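PDB 7MIE: PlzA from Borrelia burgdorferi, which binds the bacterial second messenger c-di-GMP through its PilZ domain and probably acts as a receptor in c-di-GMP signalling. Local coordinates for residues Ile173-Asp176 with Lys177-Arg181. Residues are numbered along the deposited sequence; the frame is centred on the assembly and turned at random.
Sequences IIID and KDSIR
Ser179 OG holds two bonds at once: it donates to Ile174 O at 2.7 Å and accepts from Asp176 N at 3.0 Å. The first bond comes in bent, with a C=O...O angle of 132° and the hydroxyl tilted 19° from the carbonyl plane. With chi1 at 62°, OG sits between the backbone N and the carbonyl carbon of Ser179, which turns it back to the chain leaving strand 173-174. In return, Asp176 reaches over the first turn of helix 177-182 and takes Ser179 N on OD1 at 2.9 Å, a nearly straight bond. This exchange, side chain of Asp176 to backbone of Ser179 and hydroxyl of Ser179 to backbone of Asp176, is a capping box with Asp176 as the N-cap. The first full helical bond follows directly, from Ile180 N to Asp176 O.

The CG2 branch of Ile175 crosses Ile180 at a slant, meeting its CG1 at 3.7 Å, with Leu183 and Ile185 adding to this patch. Ile173 lays its CG2 against Ser179 CB at 3.8 Å, while its side chain also packs on Ile279, Tyr282 and Phe283 of the C-terminal helix 273-283. On the outer side of the turn, Asp178 OD1 joins Lys177 NZ and Arg181 NH2 in a salt-bridge network; the arginine bond, 3.2 Å, lies close to the guanidinium plane.

Backbone hydrogen bonds of Ile173 with Leu206 and of Ile175 with Lys204 hold strand 173-174 and the residue after it to strand 198-207, which carries Asp205; this and Arg172, just before the turn, bind c-di-GMP. The carboxylates of Asp176 and Asp178 at the helix N-terminus would be expected to complement its dipole, and the Ser179 hydroxyl, hydrogen-bonded twice to the preceding chain, probably helps set where the helix starts.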
# COMPACT_ATOMS: atom_id res chain seq x y z
N ILE A 173 -0.19 -9.04 9.58
CA ILE A 173 -1.37 -8.89 10.41
C ILE A 173 -1.73 -10.25 11.01
O ILE A 173 -2.12 -11.15 10.28
CB ILE A 173 -2.55 -8.36 9.56
CG1 ILE A 173 -2.20 -7.03 8.88
CG2 ILE A 173 -3.81 -8.24 10.44
CD1 ILE A 173 -3.17 -6.64 7.72
N ILE A 174 -1.63 -10.40 12.35
CA ILE A 174 -2.00 -11.65 12.99
C ILE A 174 -3.51 -11.69 13.12
O ILE A 174 -4.09 -10.72 13.59
CB ILE A 174 -1.33 -11.79 14.39
CG1 ILE A 174 0.19 -11.86 14.26
CG2 ILE A 174 -1.88 -13.01 15.12
CD1 ILE A 174 0.94 -11.83 15.58
N ILE A 175 -4.12 -12.82 12.72
CA ILE A 175 -5.57 -12.94 12.71
C ILE A 175 -6.04 -13.27 14.12
O ILE A 175 -5.63 -14.28 14.67
CB ILE A 175 -5.98 -14.05 11.74
CG1 ILE A 175 -5.55 -13.65 10.32
CG2 ILE A 175 -7.48 -14.34 11.82
CD1 ILE A 175 -6.13 -12.32 9.80
N ASP A 176 -6.86 -12.39 14.69
CA ASP A 176 -7.39 -12.59 16.03
C ASP A 176 -8.69 -11.79 16.11
O ASP A 176 -9.11 -11.22 15.11
CB ASP A 176 -6.36 -12.23 17.11
CG ASP A 176 -6.00 -10.75 17.19
OD1 ASP A 176 -6.72 -9.92 16.62
OD2 ASP A 176 -4.97 -10.44 17.82
N LYS A 177 -9.35 -11.81 17.28
CA LYS A 177 -10.61 -11.12 17.46
C LYS A 177 -10.52 -9.65 17.05
O LYS A 177 -11.42 -9.15 16.39
CB LYS A 177 -11.06 -11.20 18.92
CG LYS A 177 -9.97 -10.85 19.93
CD LYS A 177 -10.38 -9.78 20.91
CE LYS A 177 -9.53 -9.80 22.17
NZ LYS A 177 -9.40 -8.45 22.76
N ASP A 178 -9.41 -8.96 17.38
CA ASP A 178 -9.31 -7.55 17.06
C ASP A 178 -9.10 -7.34 15.55
O ASP A 178 -9.71 -6.47 14.94
CB ASP A 178 -8.16 -6.90 17.82
CG ASP A 178 -8.38 -6.83 19.33
OD1 ASP A 178 -9.52 -6.55 19.74
OD2 ASP A 178 -7.39 -7.05 20.09
N SER A 179 -8.16 -8.08 14.96
CA SER A 179 -7.88 -7.80 13.55
C SER A 179 -9.03 -8.24 12.64
O SER A 179 -9.28 -7.60 11.61
CB SER A 179 -6.56 -8.38 13.13
OG SER A 179 -6.60 -9.79 13.28
N ILE A 180 -9.73 -9.33 12.99
CA ILE A 180 -10.88 -9.74 12.17
C ILE A 180 -11.96 -8.67 12.21
O ILE A 180 -12.68 -8.48 11.24
CB ILE A 180 -11.45 -11.13 12.50
CG1 ILE A 180 -10.54 -12.25 12.01
CG2 ILE A 180 -12.84 -11.29 11.86
CD1 ILE A 180 -10.64 -12.45 10.49
N ARG A 181 -12.07 -7.92 13.31
CA ARG A 181 -13.07 -6.88 13.34
C ARG A 181 -12.71 -5.75 12.38
O ARG A 181 -13.60 -5.18 11.75
CB ARG A 181 -13.38 -6.43 14.78
CG ARG A 181 -14.14 -7.47 15.57
CD ARG A 181 -14.69 -6.94 16.89
NE ARG A 181 -13.60 -6.88 17.83
CZ ARG A 181 -13.65 -7.36 19.07
NH1 ARG A 181 -14.74 -7.96 19.51
NH2 ARG A 181 -12.59 -7.26 19.85